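Local coordinates for protein jasmonate-induced oxygenase 2 (Arabidopsis thaliana, PDB 6LSV) that uses iron, 2-oxoglutarate and oxygen to hydroxylate the plant defence hormone jasmonate, giving 12-hydroxyjasmonate together with succinate and carbon dioxide, at residues E95-F100 / P159-V164; Y139-L144 / K153-P158. All coordinates share one frame; numbering follows the deposited sequence.

Interaction 1 (E95-F100 / P159-V164); sequences ENWREF and PTIREV
Asn-96 reaches from helix 87-102 toward the start of helix 161-186, and its side chain meets Ile-161, Thr-160 and Val-164 in turn. Its CB lies 4.0 Å from CG1 of Ile-161, an apolar touch at the root of the side chain. Further out, the two ends of the carboxamide have different partners. Asn-96 OD1 accepts a hydrogen bond from Thr-160 OG1 (2.8 Å); the hydroxyl arrives in the carbonyl plane on a lone pair, with a C=O...donor angle of 126°. Although Ile-161 N is also close to OD1, its angle is too poor for a bond. Asn-96 ND2 rests on Val-164 CG2 at 3.9 Å and donates to Ala-92 O one turn back in its own helix, so the amide is held at both ends and its rotation is fixed. The helix-to-helix contact sits on the flank of the double-stranded beta-helix (jelly-roll) core of the 2-oxoglutarate oxygenase fold, joining a helix of the N-terminal family region to the long helix that follows strand 137-144. Deeper in, Ile-161 takes over. Its CG1 is anti to the backbone N (chi1 -166°) and the chain stays extended to the tip, which carries CD1 over one face of the Trp-97 indole. Ile-161 CD1 sits 4.0 Å from the centroid of the Trp-97 six-membered ring, nearly on its normal, in a CH-pi contact, and the two side chains cross at about a right angle. The same Ile-161 CD1 methyl touches Phe-100 CB at 4.1 Å, so a single carbon touches two residues about one turn apart on helix 87-102. Trp-97 and Phe-100 also meet the ring of Tyr-139, while Val-164 packs on Leu-89 and Ala-93.

Interaction 2 (Y139-L144 / K153-P158); sequences YFLHLL and KWPSFP. With JAA ({(1R,2R)-3-oxo-2-[(2Z)-pent-2-en-1-yl]cyclopentyl}acetic acid), chain D.
Leu-141 and Trp-154 meet at about a right angle, joining strand 137-144 of the major jelly-roll sheet to the loop that leads from it into helix 161-186. Leu-141 presents its methyls to one face of the indole: CD2 lies 4.0 Å from the centroid of the Trp-154 five-membered ring in a CH-pi contact, and CD1 is set toward the rim, 3.7 Å from Trp-154 CE2. Leu-143 CD2 adds an oblique touch on Trp-154 CZ2 at 4.1 Å. It belongs to a classic beta bulge, where Leu-143 and Leu-144 both face Ala-205 of the adjacent strand. Two residues back from Leu-141, Tyr-139 and Pro-155 approach from opposite directions, and Pro-155 CG stands over the phenol face, 4.0 Å from the Tyr-139 ring centroid. Tyr-139 OH donates to Lys-153 O (2.6 Å), which lies at the ring edge, while the donor itself sits well above the carbonyl plane. Trp-154 NE1 donates a hydrogen bond to a water lying in the indole plane. The CB of Phe-140 is directed away from the loop, and its ring lines the jasmonate pocket. C06 of jasmonate lies over one face of the Phe-140 ring, offset toward the rim, 3.7 Å from Phe-140 CZ.

Overall arrangement
After strands 47-49 and 77-81 at one side of the major sheet, the chain runs through helix 87-102, which supplies residues 95-100, and returns to the sheet, where strand 137-144 lies between 120-122 and 204-212. Interaction 2 closes first, as residues 153-158 fold back on that strand across a span of eight residues. Interaction 1 closes directly afterwards, when residues 159-164 reach helix 87-102, so the shorter loop lies wholly within the longer one. Their centres are 10 Å apart. Trp-97 and Phe-100 meet the ring of Tyr-139 and also pack on Pro-155, tying helix 87-102 to both the sheet and the connecting loop.

Interaction 1 (E95-F100 / P159-V164)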
ATOM      1  N   GLU A  95      15.175   1.332  -8.776  1.00 32.27           N
ATOM      2  CA  GLU A  95      15.847   2.155  -9.778  1.00 34.20           C
ATOM      3  C   GLU A  95      15.246   1.972 -11.167  1.00 30.65           C
ATOM      4  O   GLU A  95      15.267   2.909 -11.972  1.00 28.77           O
ATOM      5  CB  GLU A  95      17.344   1.855  -9.793  1.00 33.84           C
ATOM      6  CG  GLU A  95      18.050   2.221  -8.495  1.00 33.03           C
ATOM      7  CD  GLU A  95      17.685   3.614  -7.999  1.00 35.69           C
ATOM      8  OE1 GLU A  95      17.795   4.580  -8.783  1.00 37.24           O
ATOM      9  OE2 GLU A  95      17.279   3.739  -6.822  1.00 37.36           O
ATOM     10  N   ASN A  96      14.710   0.788 -11.465  1.00 31.96           N
ATOM     11  CA  ASN A  96      13.948   0.619 -12.699  1.00 26.32           C
ATOM     12  C   ASN A  96      12.731   1.534 -12.714  1.00 32.17           C
ATOM     13  O   ASN A  96      12.473   2.227 -13.704  1.00 37.37           O
ATOM     14  CB  ASN A  96      13.521  -0.838 -12.860  1.00 26.48           C
ATOM     15  CG  ASN A  96      14.520  -1.652 -13.651  1.00 34.33           C
ATOM     16  OD1 ASN A  96      14.292  -1.968 -14.817  1.00 34.31           O
ATOM     17  ND2 ASN A  96      15.636  -1.998 -13.021  1.00 30.87           N
ATOM     18  N   TRP A  97      11.966   1.546 -11.620  1.00 29.29           N
ATOM     19  CA  TRP A  97      10.791   2.408 -11.556  1.00 30.39           C
ATOM     20  C   TRP A  97      11.188   3.878 -11.503  1.00 30.84           C
ATOM     21  O   TRP A  97      10.544   4.722 -12.139  1.00 29.90           O
ATOM     22  CB  TRP A  97       9.923   2.030 -10.356  1.00 23.37           C
ATOM     23  CG  TRP A  97       9.037   0.854 -10.636  1.00 26.95           C
ATOM     24  CD1 TRP A  97       9.195  -0.423 -10.177  1.00 23.44           C
ATOM     25  CD2 TRP A  97       7.864   0.842 -11.457  1.00 24.33           C
ATOM     26  NE1 TRP A  97       8.189  -1.227 -10.660  1.00 20.86           N
ATOM     27  CE2 TRP A  97       7.360  -0.473 -11.449  1.00 24.36           C
ATOM     28  CE3 TRP A  97       7.191   1.818 -12.197  1.00 21.60           C
ATOM     29  CZ2 TRP A  97       6.210  -0.835 -12.147  1.00 23.14           C
ATOM     30  CZ3 TRP A  97       6.054   1.455 -12.890  1.00 25.90           C
ATOM     31  CH2 TRP A  97       5.576   0.140 -12.862  1.00 23.70           C
ATOM     32  N   ARG A  98      12.246   4.205 -10.757  1.00 29.02           N
ATOM     33  CA  ARG A  98      12.732   5.581 -10.750  1.00 32.05           C
ATOM     34  C   ARG A  98      13.080   6.042 -12.159  1.00 35.38           C
ATOM     35  O   ARG A  98      12.782   7.181 -12.538  1.00 32.89           O
ATOM     36  CB  ARG A  98      13.945   5.714  -9.831  1.00 34.54           C
ATOM     37  CG  ARG A  98      14.417   7.150  -9.666  1.00 34.97           C
ATOM     38  CD  ARG A  98      15.831   7.230  -9.108  1.00 43.90           C
ATOM     39  NE  ARG A  98      16.008   6.473  -7.868  1.00 37.93           N
ATOM     40  CZ  ARG A  98      15.498   6.828  -6.693  1.00 37.30           C
ATOM     41  NH1 ARG A  98      14.765   7.932  -6.588  1.00 33.44           N
ATOM     42  NH2 ARG A  98      15.720   6.077  -5.621  1.00 33.89           N
ATOM     43  N   GLU A  99      13.703   5.165 -12.951  1.00 34.46           N
ATOM     44  CA  GLU A  99      14.015   5.499 -14.337  1.00 31.49           C
ATOM     45  C   GLU A  99      12.744   5.716 -15.149  1.00 36.39           C
ATOM     46  O   GLU A  99      12.683   6.618 -15.994  1.00 34.08           O
ATOM     47  CB  GLU A  99      14.874   4.394 -14.954  1.00 36.51           C
ATOM     48  CG  GLU A  99      15.065   4.493 -16.463  1.00 49.63           C
ATOM     49  CD  GLU A  99      15.887   5.704 -16.878  1.00 67.08           C
ATOM     50  OE1 GLU A  99      17.131   5.651 -16.754  1.00 66.75           O
ATOM     51  OE2 GLU A  99      15.289   6.705 -17.333  1.00 58.32           O
ATOM     52  N   PHE A 100      11.716   4.901 -14.901  1.00 36.03           N
ATOM     53  CA  PHE A 100      10.440   5.086 -15.586  1.00 36.77           C
ATOM     54  C   PHE A 100       9.853   6.461 -15.288  1.00 34.04           C
ATOM     55  O   PHE A 100       9.378   7.156 -16.192  1.00 31.97           O
ATOM     56  CB  PHE A 100       9.464   3.982 -15.178  1.00 34.89           C
ATOM     57  CG  PHE A 100       8.067   4.186 -15.696  1.00 35.64           C
ATOM     58  CD1 PHE A 100       7.746   3.869 -17.007  1.00 32.55           C
ATOM     59  CD2 PHE A 100       7.076   4.695 -14.872  1.00 32.51           C
ATOM     60  CE1 PHE A 100       6.464   4.058 -17.487  1.00 30.11           C
ATOM     61  CE2 PHE A 100       5.791   4.885 -15.347  1.00 35.83           C
ATOM     62  CZ  PHE A 100       5.484   4.564 -16.656  1.00 31.88           C
ATOM     63  N   PRO A 159      14.379  -1.182 -20.325  1.00 46.68           N
ATOM     64  CA  PRO A 159      14.157  -2.458 -21.022  1.00 43.32           C
ATOM     65  C   PRO A 159      14.119  -3.654 -20.095  1.00 33.36           C
ATOM     66  O   PRO A 159      13.586  -4.701 -20.480  1.00 37.34           O
ATOM     67  CB  PRO A 159      15.337  -2.528 -21.998  1.00 42.29           C
ATOM     68  CG  PRO A 159      15.763  -1.080 -22.167  1.00 39.59           C
ATOM     69  CD  PRO A 159      15.607  -0.516 -20.792  1.00 39.89           C
ATOM     70  N   THR A 160      14.630  -3.520 -18.875  1.00 28.95           N
ATOM     71  CA  THR A 160      14.621  -4.599 -17.902  1.00 34.36           C
ATOM     72  C   THR A 160      13.412  -4.573 -16.976  1.00 35.24           C
ATOM     73  O   THR A 160      13.220  -5.532 -16.221  1.00 37.03           O
ATOM     74  CB  THR A 160      15.895  -4.539 -17.056  1.00 31.91           C
ATOM     75  OG1 THR A 160      16.089  -3.200 -16.586  1.00 36.30           O
ATOM     76  CG2 THR A 160      17.099  -4.957 -17.881  1.00 39.50           C
ATOM     77  N   ILE A 161      12.586  -3.521 -17.027  1.00 33.12           N
ATOM     78  CA  ILE A 161      11.612  -3.287 -15.961  1.00 33.92           C
ATOM     79  C   ILE A 161      10.623  -4.443 -15.856  1.00 30.97           C
ATOM     80  O   ILE A 161      10.260  -4.862 -14.751  1.00 32.77           O
ATOM     81  CB  ILE A 161      10.899  -1.932 -16.157  1.00 38.04           C
ATOM     82  CG1 ILE A 161      10.148  -1.539 -14.881  1.00 32.67           C
ATOM     83  CG2 ILE A 161       9.950  -1.951 -17.355  1.00 34.72           C
ATOM     84  CD1 ILE A 161       9.558  -0.142 -14.916  1.00 31.42           C
ATOM     85  N   ARG A 162      10.194  -5.000 -16.990  1.00 28.38           N
ATOM     86  CA  ARG A 162       9.186  -6.052 -16.937  1.00 33.15           C
ATOM     87  C   ARG A 162       9.745  -7.345 -16.364  1.00 31.72           C
ATOM     88  O   ARG A 162       9.012  -8.102 -15.719  1.00 33.66           O
ATOM     89  CB  ARG A 162       8.602  -6.294 -18.326  1.00 28.24           C
ATOM     90  CG  ARG A 162       7.887  -5.087 -18.882  1.00 26.70           C
ATOM     91  CD  ARG A 162       7.086  -5.450 -20.100  1.00 29.99           C
ATOM     92  NE  ARG A 162       6.368  -4.298 -20.627  1.00 38.17           N
ATOM     93  CZ  ARG A 162       5.615  -4.330 -21.720  1.00 37.31           C
ATOM     94  NH1 ARG A 162       5.480  -5.461 -22.399  1.00 33.89           N
ATOM     95  NH2 ARG A 162       4.992  -3.234 -22.129  1.00 45.40           N
ATOM     96  N   GLU A 163      11.032  -7.616 -16.585  1.00 35.19           N
ATOM     97  CA  GLU A 163      11.639  -8.792 -15.977  1.00 39.49           C
ATOM     98  C   GLU A 163      11.885  -8.582 -14.489  1.00 35.91           C
ATOM     99  O   GLU A 163      11.797  -9.535 -13.706  1.00 32.87           O
ATOM    100  CB  GLU A 163      12.938  -9.140 -16.700  1.00 34.47           C
ATOM    101  CG  GLU A 163      12.723  -9.569 -18.141  1.00 49.65           C
ATOM    102  CD  GLU A 163      14.023  -9.807 -18.887  1.00 64.07           C
ATOM    103  OE1 GLU A 163      14.861  -8.881 -18.938  1.00 59.08           O
ATOM    104  OE2 GLU A 163      14.205 -10.923 -19.422  1.00 62.93           O
ATOM    105  N   VAL A 164      12.176  -7.344 -14.082  1.00 30.35           N
ATOM    106  CA  VAL A 164      12.367  -7.053 -12.665  1.00 32.45           C
ATOM    107  C   VAL A 164      11.031  -7.053 -11.931  1.00 37.19           C
ATOM    108  O   VAL A 164      10.948  -7.477 -10.774  1.00 33.58           O
ATOM    109  CB  VAL A 164      13.113  -5.720 -12.488  1.00 31.00           C
ATOM    110  CG1 VAL A 164      13.365  -5.444 -11.017  1.00 33.19           C
ATOM    111  CG2 VAL A 164      14.430  -5.751 -13.249  1.00 29.20           C
TER

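Interaction 2 (Y139-L144 / K153-P158)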
ATOM      1  N   TYR A 139       1.879   4.238 -10.577  1.00 20.72           N
ATOM      2  CA  TYR A 139       1.561   3.198 -11.544  1.00 23.84           C
ATOM      3  C   TYR A 139       0.917   2.029 -10.817  1.00 22.45           C
ATOM      4  O   TYR A 139       1.290   1.704  -9.689  1.00 26.37           O
ATOM      5  CB  TYR A 139       2.804   2.709 -12.301  1.00 26.02           C
ATOM      6  CG  TYR A 139       2.473   2.135 -13.655  1.00 23.39           C
ATOM      7  CD1 TYR A 139       2.019   0.829 -13.787  1.00 23.98           C
ATOM      8  CD2 TYR A 139       2.593   2.905 -14.802  1.00 24.84           C
ATOM      9  CE1 TYR A 139       1.704   0.304 -15.027  1.00 30.10           C
ATOM     10  CE2 TYR A 139       2.282   2.391 -16.044  1.00 25.22           C
ATOM     11  CZ  TYR A 139       1.838   1.093 -16.151  1.00 24.68           C
ATOM     12  OH  TYR A 139       1.526   0.583 -17.388  1.00 26.74           O
ATOM     13  N   PHE A 140      -0.049   1.391 -11.473  1.00 21.21           N
ATOM     14  CA  PHE A 140      -0.783   0.285 -10.869  1.00 18.65           C
ATOM     15  C   PHE A 140      -0.912  -0.848 -11.878  1.00 24.23           C
ATOM     16  O   PHE A 140      -1.223  -0.607 -13.049  1.00 26.34           O
ATOM     17  CB  PHE A 140      -2.165   0.752 -10.396  1.00 22.59           C
ATOM     18  CG  PHE A 140      -2.989  -0.323  -9.748  1.00 23.98           C
ATOM     19  CD1 PHE A 140      -2.616  -0.864  -8.528  1.00 19.65           C
ATOM     20  CD2 PHE A 140      -4.147  -0.784 -10.356  1.00 22.68           C
ATOM     21  CE1 PHE A 140      -3.383  -1.849  -7.930  1.00 24.34           C
ATOM     22  CE2 PHE A 140      -4.914  -1.770  -9.764  1.00 23.64           C
ATOM     23  CZ  PHE A 140      -4.534  -2.303  -8.550  1.00 22.45           C
ATOM     24  N   LEU A 141      -0.658  -2.076 -11.427  1.00 22.87           N
ATOM     25  CA  LEU A 141      -0.764  -3.253 -12.277  1.00 20.76           C
ATOM     26  C   LEU A 141      -1.062  -4.464 -11.405  1.00 25.49           C
ATOM     27  O   LEU A 141      -0.805  -4.463 -10.198  1.00 28.42           O
ATOM     28  CB  LEU A 141       0.516  -3.479 -13.103  1.00 28.09           C
ATOM     29  CG  LEU A 141       1.843  -3.715 -12.367  1.00 29.57           C
ATOM     30  CD1 LEU A 141       2.101  -5.199 -12.098  1.00 27.37           C
ATOM     31  CD2 LEU A 141       3.010  -3.107 -13.139  1.00 23.58           C
ATOM     32  N   HIS A 142      -1.598  -5.505 -12.035  1.00 25.74           N
ATOM     33  CA  HIS A 142      -1.912  -6.754 -11.358  1.00 22.89           C
ATOM     34  C   HIS A 142      -0.825  -7.792 -11.609  1.00 29.96           C
ATOM     35  O   HIS A 142      -0.204  -7.822 -12.675  1.00 31.61           O
ATOM     36  CB  HIS A 142      -3.258  -7.306 -11.827  1.00 26.79           C
ATOM     37  CG  HIS A 142      -4.438  -6.526 -11.338  1.00 33.17           C
ATOM     38  ND1 HIS A 142      -4.862  -6.563 -10.026  1.00 33.35           N
ATOM     39  CD2 HIS A 142      -5.288  -5.693 -11.983  1.00 26.08           C
ATOM     40  CE1 HIS A 142      -5.918  -5.784  -9.885  1.00 30.34           C
ATOM     41  NE2 HIS A 142      -6.198  -5.244 -11.058  1.00 25.69           N
ATOM     42  N   LEU A 143      -0.603  -8.648 -10.612  1.00 30.74           N
ATOM     43  CA  LEU A 143       0.296  -9.794 -10.727  1.00 32.63           C
ATOM     44  C   LEU A 143      -0.428 -11.128 -10.630  1.00 32.69           C
ATOM     45  O   LEU A 143      -0.131 -12.042 -11.400  1.00 36.68           O
ATOM     46  CB  LEU A 143       1.380  -9.734  -9.647  1.00 26.22           C
ATOM     47  CG  LEU A 143       2.258  -8.483  -9.649  1.00 30.48           C
ATOM     48  CD1 LEU A 143       2.629  -8.103  -8.227  1.00 36.28           C
ATOM     49  CD2 LEU A 143       3.500  -8.702 -10.492  1.00 32.42           C
ATOM     50  N   LEU A 144      -1.369 -11.257  -9.701  1.00 28.13           N
ATOM     51  CA  LEU A 144      -2.237 -12.417  -9.585  1.00 30.62           C
ATOM     52  C   LEU A 144      -3.654 -11.932  -9.322  1.00 32.52           C
ATOM     53  O   LEU A 144      -3.842 -10.868  -8.718  1.00 32.78           O
ATOM     54  CB  LEU A 144      -1.790 -13.354  -8.453  1.00 35.43           C
ATOM     55  CG  LEU A 144      -0.462 -14.084  -8.640  1.00 29.21           C
ATOM     56  CD1 LEU A 144      -0.091 -14.780  -7.348  1.00 26.62           C
ATOM     57  CD2 LEU A 144      -0.552 -15.076  -9.788  1.00 25.56           C
ATOM     58  N   LYS A 153       0.061  -4.149 -20.357  1.00 40.35           N
ATOM     59  CA  LYS A 153      -0.339  -3.054 -19.484  1.00 34.45           C
ATOM     60  C   LYS A 153       0.765  -2.646 -18.517  1.00 29.19           C
ATOM     61  O   LYS A 153       0.521  -1.833 -17.621  1.00 31.49           O
ATOM     62  CB  LYS A 153      -1.606  -3.426 -18.707  1.00 32.18           C
ATOM     63  CG  LYS A 153      -2.825  -3.651 -19.590  1.00 29.64           C
ATOM     64  CD  LYS A 153      -4.089  -3.821 -18.762  1.00 36.96           C
ATOM     65  CE  LYS A 153      -5.222  -4.412 -19.587  1.00 35.86           C
ATOM     66  NZ  LYS A 153      -5.413  -5.860 -19.296  1.00 32.47           N
ATOM     67  N   TRP A 154       1.960  -3.192 -18.674  1.00 29.77           N
ATOM     68  CA  TRP A 154       3.128  -2.823 -17.898  1.00 31.00           C
ATOM     69  C   TRP A 154       3.965  -1.809 -18.660  1.00 29.91           C
ATOM     70  O   TRP A 154       3.807  -1.646 -19.874  1.00 30.74           O
ATOM     71  CB  TRP A 154       3.975  -4.062 -17.588  1.00 32.50           C
ATOM     72  CG  TRP A 154       3.303  -5.061 -16.698  1.00 34.40           C
ATOM     73  CD1 TRP A 154       1.986  -5.095 -16.341  1.00 33.48           C
ATOM     74  CD2 TRP A 154       3.923  -6.175 -16.050  1.00 33.80           C
ATOM     75  NE1 TRP A 154       1.747  -6.166 -15.515  1.00 34.55           N
ATOM     76  CE2 TRP A 154       2.921  -6.845 -15.320  1.00 30.23           C
ATOM     77  CE3 TRP A 154       5.229  -6.672 -16.019  1.00 38.80           C
ATOM     78  CZ2 TRP A 154       3.187  -7.983 -14.565  1.00 33.89           C
ATOM     79  CZ3 TRP A 154       5.489  -7.805 -15.270  1.00 39.27           C
ATOM     80  CH2 TRP A 154       4.474  -8.447 -14.552  1.00 36.22           C
ATOM     81  N   PRO A 155       4.860  -1.087 -17.978  1.00 25.78           N
ATOM     82  CA  PRO A 155       5.715  -0.134 -18.694  1.00 27.74           C
ATOM     83  C   PRO A 155       6.654  -0.808 -19.668  1.00 38.25           C
ATOM     84  O   PRO A 155       6.694  -2.040 -19.783  1.00 38.69           O
ATOM     85  CB  PRO A 155       6.492   0.564 -17.570  1.00 25.50           C
ATOM     86  CG  PRO A 155       5.697   0.350 -16.367  1.00 31.12           C
ATOM     87  CD  PRO A 155       5.044  -0.986 -16.524  1.00 27.56           C
ATOM     88  N   SER A 156       7.451   0.003 -20.352  1.00 46.87           N
ATOM     89  CA  SER A 156       8.276  -0.562 -21.405  1.00 49.18           C
ATOM     90  C   SER A 156       9.666   0.053 -21.487  1.00 46.15           C
ATOM     91  O   SER A 156      10.620  -0.648 -21.841  1.00 51.81           O
ATOM     92  CB  SER A 156       7.558  -0.424 -22.741  1.00 45.33           C
ATOM     93  OG  SER A 156       8.165  -1.182 -23.775  1.00 58.17           O
ATOM     94  N   PHE A 157       9.806   1.351 -21.171  1.00 43.78           N
ATOM     95  CA  PHE A 157      11.039   2.052 -21.502  1.00 46.61           C
ATOM     96  C   PHE A 157      12.286   1.454 -20.852  1.00 60.00           C
ATOM     97  O   PHE A 157      13.232   1.132 -21.580  1.00 66.43           O
ATOM     98  CB  PHE A 157      10.959   3.540 -21.169  1.00 51.13           C
ATOM     99  CG  PHE A 157      12.313   4.191 -21.093  1.00 60.44           C
ATOM    100  CD1 PHE A 157      13.065   4.378 -22.245  1.00 67.33           C
ATOM    101  CD2 PHE A 157      12.869   4.550 -19.872  1.00 50.92           C
ATOM    102  CE1 PHE A 157      14.323   4.950 -22.188  1.00 60.36           C
ATOM    103  CE2 PHE A 157      14.127   5.123 -19.813  1.00 53.53           C
ATOM    104  CZ  PHE A 157      14.853   5.322 -20.972  1.00 57.12           C
ATOM    105  N   PRO A 158      12.382   1.347 -19.520  1.00 48.13           N
ATOM    106  CA  PRO A 158      13.549   0.666 -18.959  1.00 34.56           C
ATOM    107  C   PRO A 158      13.519  -0.786 -19.385  1.00 39.54           C
ATOM    108  O   PRO A 158      12.681  -1.561 -18.901  1.00 38.82           O
ATOM    109  CB  PRO A 158      13.365   0.814 -17.437  1.00 38.03           C
ATOM    110  CG  PRO A 158      12.313   1.860 -17.265  1.00 42.46           C
ATOM    111  CD  PRO A 158      11.422   1.679 -18.455  1.00 41.21           C
TER
HETATM  112  O01 JAA D 402      -4.135   2.586  -6.537  1.00 23.38           O
HETATM  113  O02 JAA D 402      -6.961  -2.899  -4.982  1.00 22.94           O
HETATM  114  O03 JAA D 402      -8.734  -1.824  -5.637  1.00 28.24           O
HETATM  115  C04 JAA D 402      -6.023  -0.033  -5.539  1.00 26.64           C
HETATM  116  C05 JAA D 402      -5.436   1.432  -5.143  1.00 25.45           C
HETATM  117  C06 JAA D 402      -6.689   0.200  -6.921  1.00 23.20           C
HETATM  118  C07 JAA D 402      -6.196   1.402  -7.390  1.00 22.68           C
HETATM  119  C08 JAA D 402      -5.080   1.910  -6.300  1.00 24.18           C
HETATM  120  C09 JAA D 402      -4.185   1.319  -4.168  1.00 26.23           C
HETATM  121  C10 JAA D 402      -6.987  -0.502  -4.597  1.00 20.51           C
HETATM  122  C11 JAA D 402      -4.653   1.281  -2.712  1.00 27.21           C
HETATM  123  C12 JAA D 402      -7.594  -1.815  -5.100  1.00 23.78           C
HETATM  124  C13 JAA D 402      -4.114   2.053  -1.787  1.00 24.01           C
HETATM  125  C14 JAA D 402      -2.995   3.034  -2.127  1.00 28.82           C
HETATM  126  C15 JAA D 402      -3.366   4.428  -1.621  1.00 26.05           C
HETATM  127  O   HOH W   1      -0.774  -7.102 -14.943  1.00 28.57           O